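Local coordinates for fervidolysin (Fervidobacterium pennivorans, PDB 1R6V), which degrades keratin into peptides as a subtilisin-like serine protease, allowing the bacterium to grow on native feathers, at residues 390-394 with 406-410; 411-417 with 428-432; 496-502 with 537-543. The protein carries 1 engineered substitution. All coordinates share one frame; numbering follows the deposited sequence.

Interaction 1 (390-394 with 406-410)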
loop_
_atom_site.group_PDB
_atom_site.type_symbol
_atom_site.label_atom_id
_atom_site.label_comp_id
_atom_site.label_asym_id
_atom_site.label_seq_id
_atom_site.Cartn_x
_atom_site.Cartn_y
_atom_site.Cartn_z
ATOM N N VAL A 390 -9.605 -7.094 21.040
ATOM C CA VAL A 390 -11.005 -6.719 21.125
ATOM C C VAL A 390 -11.739 -7.272 19.901
ATOM O O VAL A 390 -12.831 -7.812 20.020
ATOM C CB VAL A 390 -11.171 -5.183 21.197
ATOM C CG1 VAL A 390 -12.646 -4.794 21.006
ATOM C CG2 VAL A 390 -10.691 -4.683 22.566
ATOM N N VAL A 391 -11.140 -7.125 18.719
ATOM C CA VAL A 391 -11.768 -7.656 17.505
ATOM C C VAL A 391 -11.997 -9.169 17.616
ATOM O O VAL A 391 -13.045 -9.689 17.209
ATOM C CB VAL A 391 -10.893 -7.360 16.239
ATOM C CG1 VAL A 391 -11.483 -8.061 14.987
ATOM C CG2 VAL A 391 -10.850 -5.852 15.988
ATOM N N ALA A 392 -11.008 -9.894 18.134
ATOM C CA ALA A 392 -11.159 -11.337 18.265
ATOM C C ALA A 392 -12.349 -11.704 19.153
ATOM O O ALA A 392 -13.080 -12.648 18.846
ATOM C CB ALA A 392 -9.868 -11.961 18.816
ATOM N N VAL A 393 -12.530 -10.976 20.251
ATOM C CA VAL A 393 -13.662 -11.233 21.155
ATOM C C VAL A 393 -14.975 -10.916 20.416
ATOM O O VAL A 393 -15.940 -11.689 20.463
ATOM C CB VAL A 393 -13.524 -10.388 22.478
ATOM C CG1 VAL A 393 -14.750 -10.600 23.393
ATOM C CG2 VAL A 393 -12.266 -10.846 23.238
ATOM N N LEU A 394 -15.003 -9.802 19.690
ATOM C CA LEU A 394 -16.203 -9.429 18.942
ATOM C C LEU A 394 -16.572 -10.438 17.866
ATOM O O LEU A 394 -17.758 -10.679 17.624
ATOM C CB LEU A 394 -16.034 -8.059 18.282
ATOM C CG LEU A 394 -15.846 -6.870 19.233
ATOM C CD1 LEU A 394 -15.585 -5.606 18.430
ATOM C CD2 LEU A 394 -17.103 -6.687 20.099
ATOM N N ILE A 406 -17.161 -4.293 12.000
ATOM C CA ILE A 406 -16.331 -4.387 13.191
ATOM C C ILE A 406 -15.697 -3.031 13.454
ATOM O O ILE A 406 -15.707 -2.543 14.593
ATOM C CB ILE A 406 -15.224 -5.460 13.026
ATOM C CG1 ILE A 406 -15.861 -6.859 12.999
ATOM C CG2 ILE A 406 -14.178 -5.320 14.167
ATOM C CD1 ILE A 406 -16.560 -7.259 14.315
ATOM N N ARG A 407 -15.144 -2.398 12.413
ATOM C CA ARG A 407 -14.527 -1.105 12.632
ATOM C C ARG A 407 -15.551 -0.086 13.121
ATOM O O ARG A 407 -15.285 0.639 14.073
ATOM C CB ARG A 407 -13.852 -0.571 11.366
ATOM C CG ARG A 407 -13.178 0.788 11.577
ATOM C CD ARG A 407 -12.412 1.221 10.331
ATOM N NE ARG A 407 -13.266 1.295 9.145
ATOM C CZ ARG A 407 -14.159 2.253 8.922
ATOM N NH1 ARG A 407 -14.317 3.240 9.804
ATOM N NH2 ARG A 407 -14.902 2.214 7.824
ATOM N N LYS A 408 -16.719 -0.027 12.478
ATOM C CA LYS A 408 -17.704 0.954 12.930
ATOM C C LYS A 408 -18.187 0.694 14.341
ATOM O O LYS A 408 -18.521 1.632 15.059
ATOM C CB LYS A 408 -18.909 1.016 11.981
ATOM C CG LYS A 408 -18.587 1.552 10.585
ATOM C CD LYS A 408 -17.833 2.905 10.596
ATOM C CE LYS A 408 -18.498 3.950 11.471
ATOM N NZ LYS A 408 -17.733 5.246 11.405
ATOM N N LEU A 409 -18.251 -0.569 14.744
ATOM C CA LEU A 409 -18.700 -0.887 16.095
ATOM C C LEU A 409 -17.695 -0.302 17.075
ATOM O O LEU A 409 -18.064 0.307 18.081
ATOM C CB LEU A 409 -18.800 -2.400 16.290
ATOM C CG LEU A 409 -19.229 -2.875 17.690
ATOM C CD1 LEU A 409 -20.521 -2.158 18.167
ATOM C CD2 LEU A 409 -19.446 -4.372 17.644
ATOM N N LEU A 410 -16.411 -0.482 16.778
ATOM C CA LEU A 410 -15.381 0.070 17.651
ATOM C C LEU A 410 -15.453 1.588 17.751
ATOM O O LEU A 410 -15.323 2.152 18.839
ATOM C CB LEU A 410 -13.985 -0.302 17.143
ATOM C CG LEU A 410 -13.632 -1.784 17.149
ATOM C CD1 LEU A 410 -12.223 -1.926 16.628
ATOM C CD2 LEU A 410 -13.773 -2.369 18.511
#
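Leu394 reaches across from helix 380-397 to helix 403-413 and touches three of its residues, CB meeting one and the two methyls the other two. Its CB lies 4.1 Å from Ile406 CD1, the end of the isoleucine's longer branch. CG stands anti to the carbonyl carbon (chi1 -63°), which carries the fork over toward Leu409 and Leu410. There the two methyls share the work: Leu394 CD1 rests 3.7 Å from Leu410 CD2 and also borders Leu409, whereas Leu394 CD2 meets Leu409 CD2 at 4.1 Å. Both leucines of the second helix run at a slant to Leu394.

One turn earlier, Val390 turns its CG1 toward the same methyl of Leu410, 3.7 Å from CD2, the two side chains running antiparallel alongside each other. Leu410 CD2 thus fits into the notch between Val390 and Leu394, residues four apart on one helix. Val391 uses both of its methyls on Ile406, and its CG2 stands 3.8 Å from Ile406 CG2; here the backbones of the two segments come nearest, with Val391 CA 7.1 Å from Ile406 CA. No hydrogen bond passes between the segments, and every residue that touches is an aliphatic one buried from solvent. Leu433, Ala436 and Leu437 of helix 433-438 add to the same core by packing on Val390 and Leu394, while Ile314 of strand 314-322 touches Leu410.

The axes of the short segments approach to 11.0 Å at an angle of 113°, a steep crossing with the gap filled by branched side chains. It is buried helix-helix packing within the alpha/beta catalytic domain of a subtilase, joining the helix whose first turn holds Ser381, the inferred charge-relay serine, to the next helix, in a contact away from the active site.

Interaction 2 (411-417 with 428-432); sequences ENTAFDF and YGLVK
The backbones of Phe415 and Leu430 form a single antiparallel bridge, a hydrogen-bonded pair in which Phe415 N donates to Leu430 O at 2.8 Å, on a lone pair in the carbonyl plane, and Leu430 N returns a bond to Phe415 O at 2.9 Å. Gly429 passes so close that a side chain there would clash with Phe415 O, and at its backbone angles a CB would also press on the carbonyl O of Tyr428.

Glu411 runs obliquely along the CD1-CE1 side of Tyr428, its CG 3.4 Å from Tyr428 CD1 and the carboxylate plane turned 27° from the ring. This carboxylate is paired with Lys408 and Arg407, so the tyrosine borders a buried ionic group. Water 1, in the ring plane, lies 2.9 Å from Tyr428 OH and bonds weakly to Glu411 OE1. The Phe417 ring presents an edge to Leu430 N, and its CD2 is 4.2 Å from Leu430 CB. Lys432 bends at chi2 (-71°), bringing CE to 4.0 Å from Phe415 CB, while its NZ bonds to Ala140 O. Water 2 donates to Thr413 OG1, which also bonds to Leu409 O, and accepts from Lys432 N, 2.9 Å from that nitrogen.

Backbone bonds from Tyr428, Gly429 and Val431 to strand 338-343 set the second segment beside the domain's sheet. The contact closes an irregular loop with an isolated beta bridge, between the end of helix 403-413 and the N-cap of helix 433-438 in the subtilase domain.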
loop_
_atom_site.group_PDB
_atom_site.type_symbol
_atom_site.label_atom_id
_atom_site.label_comp_id
_atom_site.label_asym_id
_atom_site.label_seq_id
_atom_site.Cartn_x
_atom_site.Cartn_y
_atom_site.Cartn_z
ATOM N N GLU A 411 -15.634 2.255 16.613
ATOM C CA GLU A 411 -15.683 3.707 16.587
ATOM C C GLU A 411 -16.947 4.242 17.252
ATOM O O GLU A 411 -16.895 5.247 17.958
ATOM C CB GLU A 411 -15.572 4.203 15.147
ATOM C CG GLU A 411 -14.189 3.913 14.530
ATOM C CD GLU A 411 -14.111 4.207 13.045
ATOM O OE1 GLU A 411 -15.119 4.661 12.456
ATOM O OE2 GLU A 411 -13.026 3.972 12.463
ATOM N N ASN A 412 -18.066 3.551 17.049
ATOM C CA ASN A 412 -19.327 3.977 17.646
ATOM C C ASN A 412 -19.375 3.810 19.160
ATOM O O ASN A 412 -20.164 4.491 19.826
ATOM C CB ASN A 412 -20.505 3.209 17.033
ATOM C CG ASN A 412 -20.755 3.576 15.584
ATOM O OD1 ASN A 412 -20.267 4.593 15.094
ATOM N ND2 ASN A 412 -21.535 2.750 14.893
ATOM N N THR A 413 -18.536 2.936 19.710
ATOM C CA THR A 413 -18.549 2.691 21.150
ATOM C C THR A 413 -17.323 3.173 21.908
ATOM O O THR A 413 -17.215 2.962 23.127
ATOM C CB THR A 413 -18.759 1.181 21.464
ATOM O OG1 THR A 413 -17.735 0.397 20.826
ATOM C CG2 THR A 413 -20.119 0.717 20.971
ATOM N N ALA A 414 -16.409 3.830 21.198
ATOM C CA ALA A 414 -15.190 4.331 21.829
ATOM C C ALA A 414 -15.517 5.417 22.834
ATOM O O ALA A 414 -16.483 6.153 22.671
ATOM C CB ALA A 414 -14.225 4.882 20.775
ATOM N N PHE A 415 -14.700 5.506 23.874
ATOM C CA PHE A 415 -14.887 6.510 24.903
ATOM C C PHE A 415 -14.218 7.778 24.420
ATOM O O PHE A 415 -13.012 7.806 24.148
ATOM C CB PHE A 415 -14.252 6.045 26.205
ATOM C CG PHE A 415 -14.299 7.067 27.291
ATOM C CD1 PHE A 415 -13.136 7.457 27.937
ATOM C CD2 PHE A 415 -15.502 7.663 27.642
ATOM C CE1 PHE A 415 -13.170 8.437 28.928
ATOM C CE2 PHE A 415 -15.552 8.646 28.631
ATOM C CZ PHE A 415 -14.382 9.035 29.272
ATOM N N ASP A 416 -15.018 8.831 24.298
ATOM C CA ASP A 416 -14.526 10.113 23.834
ATOM C C ASP A 416 -13.964 10.855 25.043
ATOM O O ASP A 416 -14.645 11.689 25.636
ATOM C CB ASP A 416 -15.693 10.890 23.216
ATOM C CG ASP A 416 -15.311 12.284 22.803
ATOM O OD1 ASP A 416 -16.229 13.102 22.598
ATOM O OD2 ASP A 416 -14.100 12.564 22.685
ATOM N N PHE A 417 -12.724 10.549 25.410
ATOM C CA PHE A 417 -12.113 11.174 26.568
ATOM C C PHE A 417 -11.807 12.658 26.388
ATOM O O PHE A 417 -11.799 13.411 27.366
ATOM C CB PHE A 417 -10.853 10.394 26.981
ATOM C CG PHE A 417 -9.808 10.293 25.906
ATOM C CD1 PHE A 417 -8.861 11.293 25.741
ATOM C CD2 PHE A 417 -9.769 9.184 25.058
ATOM C CE1 PHE A 417 -7.888 11.198 24.749
ATOM C CE2 PHE A 417 -8.804 9.078 24.066
ATOM C CZ PHE A 417 -7.861 10.081 23.906
ATOM N N TYR A 428 -11.846 8.255 17.149
ATOM C CA TYR A 428 -13.051 8.426 17.954
ATOM C C TYR A 428 -12.882 8.216 19.458
ATOM O O TYR A 428 -13.850 8.322 20.209
ATOM C CB TYR A 428 -14.169 7.530 17.405
ATOM C CG TYR A 428 -14.507 7.866 15.967
ATOM C CD1 TYR A 428 -13.820 7.272 14.917
ATOM C CD2 TYR A 428 -15.475 8.826 15.658
ATOM C CE1 TYR A 428 -14.083 7.618 13.591
ATOM C CE2 TYR A 428 -15.741 9.183 14.332
ATOM C CZ TYR A 428 -15.040 8.574 13.305
ATOM O OH TYR A 428 -15.279 8.924 11.994
ATOM N N GLY A 429 -11.659 7.918 19.893
ATOM C CA GLY A 429 -11.404 7.738 21.314
ATOM C C GLY A 429 -10.823 6.403 21.726
ATOM O O GLY A 429 -10.306 5.657 20.898
ATOM N N LEU A 430 -10.907 6.119 23.020
ATOM C CA LEU A 430 -10.410 4.887 23.613
ATOM C C LEU A 430 -11.302 3.701 23.262
ATOM O O LEU A 430 -12.513 3.739 23.487
ATOM C CB LEU A 430 -10.363 5.036 25.131
ATOM C CG LEU A 430 -10.145 3.772 25.961
ATOM C CD1 LEU A 430 -8.729 3.211 25.691
ATOM C CD2 LEU A 430 -10.312 4.105 27.455
ATOM N N VAL A 431 -10.709 2.633 22.731
ATOM C CA VAL A 431 -11.501 1.453 22.395
ATOM C C VAL A 431 -12.095 0.874 23.692
ATOM O O VAL A 431 -11.424 0.799 24.722
ATOM C CB VAL A 431 -10.619 0.381 21.666
ATOM C CG1 VAL A 431 -9.573 -0.188 22.621
ATOM C CG2 VAL A 431 -11.503 -0.735 21.094
ATOM N N LYS A 432 -13.362 0.470 23.635
ATOM C CA LYS A 432 -14.048 -0.090 24.789
ATOM C C LYS A 432 -14.677 -1.434 24.443
ATOM O O LYS A 432 -15.689 -1.501 23.733
ATOM C CB LYS A 432 -15.120 0.887 25.280
ATOM C CG LYS A 432 -14.547 2.068 26.055
ATOM C CD LYS A 432 -14.053 1.571 27.398
ATOM C CE LYS A 432 -13.729 2.710 28.326
ATOM N NZ LYS A 432 -13.231 2.164 29.614
HETATM O O HOH W 1 -14.100 6.960 10.168
HETATM O O HOH W 2 -14.985 0.729 21.274
#

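Interaction 3 (496-502 with 537-543)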
loop_
_atom_site.group_PDB
_atom_site.type_symbol
_atom_site.label_atom_id
_atom_site.label_comp_id
_atom_site.label_asym_id
_atom_site.label_seq_id
_atom_site.Cartn_x
_atom_site.Cartn_y
_atom_site.Cartn_z
ATOM N N GLY A 496 -21.142 7.867 3.589
ATOM C CA GLY A 496 -21.248 9.268 3.949
ATOM C C GLY A 496 -20.868 10.215 2.826
ATOM O O GLY A 496 -20.660 9.803 1.682
ATOM N N THR A 497 -20.747 11.490 3.165
ATOM C CA THR A 497 -20.425 12.526 2.190
ATOM C C THR A 497 -18.944 12.886 2.174
ATOM O O THR A 497 -18.334 13.140 3.219
ATOM C CB THR A 497 -21.258 13.800 2.487
ATOM O OG1 THR A 497 -22.657 13.461 2.523
ATOM C CG2 THR A 497 -21.017 14.852 1.425
ATOM N N TYR A 498 -18.373 12.900 0.970
ATOM C CA TYR A 498 -16.968 13.222 0.768
ATOM C C TYR A 498 -16.756 14.191 -0.370
ATOM O O TYR A 498 -17.568 14.278 -1.280
ATOM C CB TYR A 498 -16.162 11.995 0.359
ATOM C CG TYR A 498 -16.164 10.861 1.337
ATOM C CD1 TYR A 498 -17.226 9.967 1.382
ATOM C CD2 TYR A 498 -15.074 10.652 2.187
ATOM C CE1 TYR A 498 -17.196 8.881 2.243
ATOM C CE2 TYR A 498 -15.035 9.573 3.048
ATOM C CZ TYR A 498 -16.101 8.691 3.064
ATOM O OH TYR A 498 -16.044 7.593 3.877
ATOM N N ASP A 499 -15.616 14.837 -0.303
ATOM C CA ASP A 499 -15.201 15.717 -1.378
ATOM C C ASP A 499 -14.121 14.840 -1.992
ATOM O O ASP A 499 -13.130 14.539 -1.343
ATOM C CB ASP A 499 -14.588 17.004 -0.847
ATOM C CG ASP A 499 -15.632 17.962 -0.326
ATOM O OD1 ASP A 499 -16.829 17.780 -0.647
ATOM O OD2 ASP A 499 -15.253 18.902 0.391
ATOM N N ILE A 500 -14.329 14.451 -3.220
ATOM C CA ILE A 500 -13.401 13.548 -3.893
ATOM C C ILE A 500 -12.609 14.265 -4.976
ATOM O O ILE A 500 -13.191 14.855 -5.888
ATOM C CB ILE A 500 -14.178 12.355 -4.510
ATOM C CG1 ILE A 500 -14.933 11.599 -3.409
ATOM C CG2 ILE A 500 -13.205 11.388 -5.183
ATOM C CD1 ILE A 500 -15.791 10.439 -3.917
ATOM N N PHE A 501 -11.282 14.210 -4.861
ATOM C CA PHE A 501 -10.381 14.844 -5.821
ATOM C C PHE A 501 -9.591 13.773 -6.556
ATOM O O PHE A 501 -9.075 12.851 -5.940
ATOM C CB PHE A 501 -9.433 15.804 -5.098
ATOM C CG PHE A 501 -10.150 16.861 -4.304
ATOM C CD1 PHE A 501 -10.591 16.599 -3.008
ATOM C CD2 PHE A 501 -10.419 18.106 -4.864
ATOM C CE1 PHE A 501 -11.290 17.562 -2.284
ATOM C CE2 PHE A 501 -11.118 19.074 -4.146
ATOM C CZ PHE A 501 -11.553 18.802 -2.856
ATOM N N VAL A 502 -9.521 13.905 -7.871
ATOM C CA VAL A 502 -8.834 12.951 -8.737
ATOM C C VAL A 502 -7.743 13.704 -9.509
ATOM O O VAL A 502 -8.011 14.761 -10.072
ATOM C CB VAL A 502 -9.861 12.343 -9.719
ATOM C CG1 VAL A 502 -9.219 11.282 -10.582
ATOM C CG2 VAL A 502 -11.035 11.756 -8.929
ATOM N N SER A 537 -12.882 17.243 -9.520
ATOM C CA SER A 537 -13.282 17.302 -8.130
ATOM C C SER A 537 -14.781 17.075 -8.086
ATOM O O SER A 537 -15.516 17.547 -8.954
ATOM C CB SER A 537 -12.931 18.660 -7.519
ATOM O OG SER A 537 -13.635 19.701 -8.159
ATOM N N PHE A 538 -15.222 16.315 -7.091
ATOM C CA PHE A 538 -16.637 16.019 -6.919
ATOM C C PHE A 538 -16.964 16.351 -5.475
ATOM O O PHE A 538 -16.718 15.549 -4.579
ATOM C CB PHE A 538 -16.903 14.540 -7.212
ATOM C CG PHE A 538 -16.489 14.118 -8.594
ATOM C CD1 PHE A 538 -15.161 13.802 -8.873
ATOM C CD2 PHE A 538 -17.418 14.091 -9.632
ATOM C CE1 PHE A 538 -14.765 13.468 -10.173
ATOM C CE2 PHE A 538 -17.035 13.760 -10.933
ATOM C CZ PHE A 538 -15.704 13.447 -11.207
ATOM N N VAL A 539 -17.513 17.546 -5.258
ATOM C CA VAL A 539 -17.847 18.026 -3.917
ATOM C C VAL A 539 -19.166 17.456 -3.405
ATOM O O VAL A 539 -20.138 17.363 -4.148
ATOM C CB VAL A 539 -17.914 19.583 -3.908
ATOM C CG1 VAL A 539 -18.354 20.095 -2.541
ATOM C CG2 VAL A 539 -16.553 20.150 -4.258
ATOM N N GLY A 540 -19.185 17.074 -2.131
ATOM C CA GLY A 540 -20.394 16.520 -1.545
ATOM C C GLY A 540 -20.879 15.246 -2.206
ATOM O O GLY A 540 -22.089 15.032 -2.379
ATOM N N PHE A 541 -19.946 14.386 -2.601
ATOM C CA PHE A 541 -20.349 13.139 -3.234
ATOM C C PHE A 541 -20.764 12.180 -2.123
ATOM O O PHE A 541 -20.049 12.024 -1.141
ATOM C CB PHE A 541 -19.198 12.513 -4.031
ATOM C CG PHE A 541 -19.601 11.281 -4.790
ATOM C CD1 PHE A 541 -20.146 11.377 -6.072
ATOM C CD2 PHE A 541 -19.472 10.026 -4.212
ATOM C CE1 PHE A 541 -20.553 10.234 -6.760
ATOM C CE2 PHE A 541 -19.876 8.885 -4.887
ATOM C CZ PHE A 541 -20.419 8.986 -6.167
ATOM N N GLY A 542 -21.916 11.545 -2.292
ATOM C CA GLY A 542 -22.406 10.628 -1.275
ATOM C C GLY A 542 -22.073 9.176 -1.555
ATOM O O GLY A 542 -22.430 8.628 -2.594
ATOM N N VAL A 543 -21.375 8.553 -0.617
ATOM C CA VAL A 543 -21.015 7.149 -0.756
ATOM C C VAL A 543 -21.962 6.345 0.126
ATOM O O VAL A 543 -22.201 6.717 1.265
ATOM C CB VAL A 543 -19.552 6.920 -0.318
ATOM C CG1 VAL A 543 -19.257 5.416 -0.225
ATOM C CG2 VAL A 543 -18.615 7.579 -1.332
#
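Gly496 and Val543 open an antiparallel beta ladder in the Ig-like beta-sandwich domain, joined by a pair of backbone hydrogen bonds; Val543 N reaches Gly496 O at 2.7 Å. Thr497 sits opposite Gly542 in a non-hydrogen-bonded pair, and its methyl CG2 presses tightly on Gly540 CA at 3.5 Å. Tyr498 makes the next hydrogen-bonded pair with Phe541, while its ring slants across Val543, CD1 lying 3.9 Å from Val543 CG2; its hydroxyl bonds outside the ladder to Asp494 O.

At this point Tyr498 is matched by two residues, Gly540 and Phe541, in a G1 beta bulge, and the register slips by one residue. Gly540 has positive phi (61°), which favours glycine. Asp499 spans the irregularity: with CG anti to the carbonyl carbon (chi1 -76°), its OD1 receives Gly540 N at 2.9 Å, nearly along the carboxylate C-O axis, and Val539 CG1 lies alongside. With an alanine here the carboxylate would be gone, which would probably leave Gly540 N without this acceptor and the corner at Val539 and Gly540 less firmly fixed.

Ile500 resumes the ladder with Phe538, exchanging two backbone bonds; Ile500 N approaches Phe538 O from above the carbonyl plane. Its side chain shares a face with Tyr498, Phe538, Phe541 and Val543, and the terminal methyl CD1 stands 3.7 Å from Phe541 CD2. Ile500 and Val543 on this face are buried in the sandwich, where Phe450 of strand 446-455 packs on both; Leu550 of strand 549-553 packs on the two phenylalanines. Phe501 leaves from the other face, its CD2 3.7 Å from Ser537 CB. At the far end Val502 meets the edge of the Phe538 ring, its CG2 near the ring plane and 4.3 Å from Phe538 CE1.

Overall arrangement
From the N terminus, interaction 1 comes first, closing the short connection between helices 380-397 and 403-413. Interaction 2 starts at the end of the second helix and closes the loop leading to helix 433-438; the two are in series, neither nested nor crossed. They touch directly, since Val431 CG2 lies 3.8 Å from Leu410 CD2, so that the two contacts pack against each other in the catalytic domain. Interaction 3 follows in the Ig-like domain, with 34 residues between segments 496-502 and 537-543. Its centre is about 27 Å from that of interaction 1, with no touch, but Asp494, just before its first strand, forms a salt bridge to Arg407 and so ties the domains together.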